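PatF (Prochloron didemni, PDB 4BG2) is probably a prenyltransferase-like protein of patellamide (cyanobactin) biosynthesis, though its own activity is only inferred. Local coordinates at residues Asp59-Gly64 with Asn260-Lys265; Asp88-Asp91 with Gly95-Ile98. All blocks are in the same frame, centred on the assembly; numbering follows the deposited sequence.

Contact 1: residues Asp59-Gly64 with Asn260-Lys265; sequences DRLQGG and NSLGDK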
loop_
_atom_site.group_PDB
_atom_site.type_symbol
_atom_site.label_atom_id
_atom_site.label_comp_id
_atom_site.label_asym_id
_atom_site.label_seq_id
_atom_site.Cartn_x
_atom_site.Cartn_y
_atom_site.Cartn_z
ATOM N N ASP A 59 19.884 1.383 -9.498
ATOM C CA ASP A 59 19.461 1.590 -10.882
ATOM C C ASP A 59 18.454 0.537 -11.362
ATOM O O ASP A 59 18.159 0.466 -12.541
ATOM C CB ASP A 59 20.665 1.679 -11.816
ATOM C CG ASP A 59 21.424 2.998 -11.659
ATOM O OD1 ASP A 59 20.781 4.073 -11.613
ATOM O OD2 ASP A 59 22.656 2.964 -11.570
ATOM N N ARG A 60 17.917 -0.254 -10.439
ATOM C CA ARG A 60 16.801 -1.169 -10.742
ATOM C C ARG A 60 15.493 -0.528 -10.371
ATOM O O ARG A 60 15.382 0.125 -9.335
ATOM C CB ARG A 60 16.911 -2.490 -9.989
ATOM C CG ARG A 60 18.184 -3.255 -10.342
ATOM C CD ARG A 60 18.113 -4.720 -9.926
ATOM N NE ARG A 60 19.011 -5.555 -10.719
ATOM C CZ ARG A 60 18.734 -6.054 -11.926
ATOM N NH1 ARG A 60 17.571 -5.811 -12.519
ATOM N NH2 ARG A 60 19.633 -6.803 -12.551
ATOM N N LEU A 61 14.504 -0.745 -11.220
ATOM C CA LEU A 61 13.161 -0.254 -11.023
ATOM C C LEU A 61 12.176 -1.388 -11.246
ATOM O O LEU A 61 12.211 -2.032 -12.273
ATOM C CB LEU A 61 12.873 0.885 -12.004
ATOM C CG LEU A 61 11.538 1.610 -11.833
ATOM C CD1 LEU A 61 11.650 3.072 -12.231
ATOM C CD2 LEU A 61 10.435 0.922 -12.640
ATOM N N GLN A 62 11.295 -1.601 -10.280
ATOM C CA GLN A 62 10.196 -2.554 -10.419
ATOM C C GLN A 62 8.872 -1.805 -10.390
ATOM O O GLN A 62 8.486 -1.255 -9.372
ATOM C CB GLN A 62 10.274 -3.585 -9.304
ATOM C CG GLN A 62 9.171 -4.606 -9.345
ATOM C CD GLN A 62 9.033 -5.263 -10.708
ATOM O OE1 GLN A 62 7.988 -5.135 -11.371
ATOM N NE2 GLN A 62 10.094 -5.937 -11.148
ATOM N N GLY A 63 8.199 -1.757 -11.535
ATOM C CA GLY A 63 7.028 -0.901 -11.708
ATOM C C GLY A 63 5.662 -1.570 -11.720
ATOM O O GLY A 63 4.648 -0.882 -11.795
ATOM N N GLY A 64 5.604 -2.894 -11.708
ATOM C CA GLY A 64 4.306 -3.580 -11.794
ATOM C C GLY A 64 3.662 -3.749 -10.426
ATOM O O GLY A 64 3.485 -4.871 -9.961
ATOM N N ASN A 260 17.795 9.609 -6.506
ATOM C CA ASN A 260 18.672 9.146 -7.562
ATOM C C ASN A 260 17.975 9.393 -8.908
ATOM O O ASN A 260 16.882 9.942 -8.947
ATOM C CB ASN A 260 19.081 7.684 -7.348
ATOM C CG ASN A 260 17.920 6.709 -7.508
ATOM O OD1 ASN A 260 16.798 7.101 -7.819
ATOM N ND2 ASN A 260 18.213 5.423 -7.352
ATOM N N SER A 261 18.612 9.023 -10.003
ATOM C CA SER A 261 18.085 9.345 -11.325
ATOM C C SER A 261 16.702 8.729 -11.598
ATOM O O SER A 261 15.803 9.381 -12.146
ATOM C CB SER A 261 19.075 8.869 -12.372
ATOM O OG SER A 261 18.483 8.892 -13.647
ATOM N N LEU A 262 16.536 7.475 -11.213
ATOM C CA LEU A 262 15.242 6.811 -11.366
ATOM C C LEU A 262 14.106 7.507 -10.609
ATOM O O LEU A 262 12.978 7.541 -11.091
ATOM C CB LEU A 262 15.346 5.349 -10.952
ATOM C CG LEU A 262 15.964 4.391 -11.972
ATOM C CD1 LEU A 262 16.024 2.991 -11.392
ATOM C CD2 LEU A 262 15.182 4.416 -13.281
ATOM N N GLY A 263 14.398 8.058 -9.430
ATOM C CA GLY A 263 13.394 8.792 -8.655
ATOM C C GLY A 263 12.980 10.082 -9.357
ATOM O O GLY A 263 11.812 10.475 -9.323
ATOM N N ASP A 264 13.946 10.738 -9.987
ATOM C CA ASP A 264 13.661 11.931 -10.785
ATOM C C ASP A 264 12.765 11.590 -11.969
ATOM O O ASP A 264 11.861 12.349 -12.304
ATOM C CB ASP A 264 14.957 12.561 -11.281
ATOM C CG ASP A 264 15.785 13.159 -10.152
ATOM O OD1 ASP A 264 15.216 13.415 -9.067
ATOM O OD2 ASP A 264 17.003 13.392 -10.351
ATOM N N LYS A 265 13.006 10.446 -12.601
ATOM C CA LYS A 265 12.146 10.004 -13.698
ATOM C C LYS A 265 10.712 9.764 -13.228
ATOM O O LYS A 265 9.751 10.200 -13.880
ATOM C CB LYS A 265 12.692 8.744 -14.342
ATOM C CG LYS A 265 11.681 8.045 -15.246
ATOM C CD LYS A 265 12.336 6.917 -16.021
ATOM C CE LYS A 265 11.321 6.171 -16.866
ATOM N NZ LYS A 265 12.042 5.440 -17.942
HETATM O O HOH W 1 18.593 5.427 -10.326
#

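Contact 2: residues Asp88-Asp91 with Gly95-Ile98; sequences DKID and GVRI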
loop_
_atom_site.group_PDB
_atom_site.type_symbol
_atom_site.label_atom_id
_atom_site.label_comp_id
_atom_site.label_asym_id
_atom_site.label_seq_id
_atom_site.Cartn_x
_atom_site.Cartn_y
_atom_site.Cartn_z
ATOM N N ASP A 88 -7.856 -17.137 -5.416
ATOM C CA ASP A 88 -8.248 -18.399 -6.078
ATOM C C ASP A 88 -7.683 -18.475 -7.486
ATOM O O ASP A 88 -7.106 -19.479 -7.866
ATOM C CB ASP A 88 -9.772 -18.564 -6.127
ATOM C CG ASP A 88 -10.375 -18.924 -4.773
ATOM O OD1 ASP A 88 -9.628 -19.279 -3.833
ATOM O OD2 ASP A 88 -11.621 -18.828 -4.635
ATOM N N LYS A 89 -7.809 -17.404 -8.255
ATOM C CA LYS A 89 -7.222 -17.400 -9.595
ATOM C C LYS A 89 -5.684 -17.566 -9.573
ATOM O O LYS A 89 -5.117 -18.328 -10.349
ATOM C CB LYS A 89 -7.656 -16.149 -10.365
ATOM C CG LYS A 89 -9.173 -16.079 -10.504
ATOM C CD LYS A 89 -9.689 -15.513 -11.817
ATOM C CE LYS A 89 -10.966 -16.236 -12.221
ATOM N NZ LYS A 89 -11.326 -15.849 -13.608
ATOM N N ILE A 90 -5.016 -16.934 -8.631
ATOM C CA ILE A 90 -3.557 -16.992 -8.586
ATOM C C ILE A 90 -3.048 -18.355 -8.113
ATOM O O ILE A 90 -2.072 -18.878 -8.641
ATOM C CB ILE A 90 -3.009 -15.826 -7.744
ATOM C CG1 ILE A 90 -3.229 -14.526 -8.529
ATOM C CG2 ILE A 90 -1.532 -16.012 -7.416
ATOM C CD1 ILE A 90 -3.120 -13.274 -7.706
ATOM N N ASP A 91 -3.702 -18.915 -7.111
ATOM C CA ASP A 91 -3.254 -20.173 -6.524
ATOM C C ASP A 91 -3.287 -21.288 -7.561
ATOM O O ASP A 91 -2.359 -22.102 -7.628
ATOM C CB ASP A 91 -4.105 -20.547 -5.311
ATOM C CG ASP A 91 -3.267 -20.850 -4.082
ATOM O OD1 ASP A 91 -2.181 -21.466 -4.205
ATOM O OD2 ASP A 91 -3.713 -20.490 -2.972
ATOM N N GLY A 95 3.254 -23.585 -10.276
ATOM C CA GLY A 95 4.496 -22.972 -9.860
ATOM C C GLY A 95 4.277 -21.845 -8.890
ATOM O O GLY A 95 5.236 -21.198 -8.489
ATOM N N VAL A 96 3.017 -21.605 -8.520
ATOM C CA VAL A 96 2.673 -20.556 -7.581
ATOM C C VAL A 96 2.134 -21.207 -6.314
ATOM O O VAL A 96 1.323 -22.111 -6.360
ATOM C CB VAL A 96 1.637 -19.554 -8.151
ATOM C CG1 VAL A 96 1.072 -18.681 -7.044
ATOM C CG2 VAL A 96 2.270 -18.688 -9.230
ATOM N N ARG A 97 2.614 -20.724 -5.182
ATOM C CA ARG A 97 2.203 -21.232 -3.908
ATOM C C ARG A 97 1.918 -20.018 -3.027
ATOM O O ARG A 97 2.724 -19.069 -2.970
ATOM C CB ARG A 97 3.308 -22.098 -3.336
ATOM C CG ARG A 97 2.962 -22.720 -2.010
ATOM C CD ARG A 97 3.876 -23.893 -1.740
ATOM N NE ARG A 97 3.732 -24.397 -0.385
ATOM C CZ ARG A 97 4.190 -25.579 0.004
ATOM N NH1 ARG A 97 4.807 -26.381 -0.858
ATOM N NH2 ARG A 97 4.024 -25.962 1.262
ATOM N N ILE A 98 0.745 -20.026 -2.401
ATOM C CA ILE A 98 0.291 -18.907 -1.620
ATOM C C ILE A 98 -0.057 -19.382 -0.213
ATOM O O ILE A 98 -0.918 -20.228 -0.046
ATOM C CB ILE A 98 -0.973 -18.278 -2.262
ATOM C CG1 ILE A 98 -0.658 -17.650 -3.613
ATOM C CG2 ILE A 98 -1.577 -17.225 -1.358
ATOM C CD1 ILE A 98 0.254 -16.452 -3.544
#

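Contact 1: residues Asp59-Gly64 with Asn260-Lys265
Two torsions bring the leucines together: a chi1 of -174° points CG of Leu-61 away from its backbone N, and CD1 of Leu-262 is anti to its CA (chi2 179°), which carries that methyl forward. The extended methyl does most of the touching. It comes in against the backbone where the hairpin turn runs into the strand, with Leu-262 CD1 3.5 Å from Asp-59 C and 3.8 Å from Leu-61 CB. The other branch, Leu-262 CD2, meets Leu-61 CD1 at 3.9 Å, so both methyls of the helix leucine are in use. This is the start of strand 60-70, in the closed antiparallel barrel wrapped by helices that is characteristic of ABBA-type prenyltransferases, and helix 261-272 packs on its outside. Val-56, on the neighbouring strand 48-57, also touches Leu-262. The helix opens with an N-cap: Asn-260 OD1 accepts from Gly-263 N at 3.0 Å, nearly head-on to the carbonyl (163°), while its ND2 is held by Glu-294. Nearby, a water bridges the segments, donating to Asp-59 OD1 over 2.9 Å and accepting from Leu-262 N over 3.0 Å. The Asp-59 carboxylate thus sits near the helix N-terminus, where its charge is probably favourable.

Contact 2: residues Asp88-Asp91 with Gly95-Ile98
Ile-90 meets the returning chain first, laying its CG2 methyl against Val-96 CG1 at 3.7 Å. With chi1 near -70° that methyl stands beside the carbonyl carbon of Ile-90, and the same Val-96 CG1 also rests 3.5 Å from Ile-90 O. Farther along the returning segment, Ile-98 CG1 lies 4.2 Å from Ile-90 CG2, so a single methyl faces two aliphatic side chains. All three of these residues also touch Phe-182, and Val-96 reaches Leu-129 as well. Helix 79-91 ends here: Ser-92 OG bonds to the carbonyls of Asp-88 and Lys-89, and the chain, past Gly-95 with its positive phi, comes back obliquely in extended form. Between Val-96 and Ile-98, the backbone of Arg-97 is hydrogen-bonded to Phe-182. Asp-91, in the last helical position, turns its carboxylate to the flank of Ile-98, bringing OD2 to 3.6 Å from Ile-98 CB. The charge itself is met by Arg-100, whose NH2 forms a salt bridge to Asp-91 OD2 while its NH1 pairs with Asp-88 OD1. With an alanine at Asp-91, Arg-100 would probably lose one of these two carboxylate partners, and the CB side of Ile-98 would be less covered.

Overall arrangement
Contact 2 is nested within the loop that contact 1 closes: the chain runs from strand 60-70 into helix 79-91, turns through 95-98, and returns to helix 261-272 only after most of the barrel strands have been laid down. The two contacts do not touch. Their centres are 28 Å apart, their nearest atoms about 11 Å, and they lie about 18 and 21 Å from the centre of the chain. Contact 1 ties the start of barrel strand 60-70 to a helix from late in the chain, across a long sequence separation, whereas contact 2 is local and fixes how the chain leaves helix 79-91 on its way to helix 101-110.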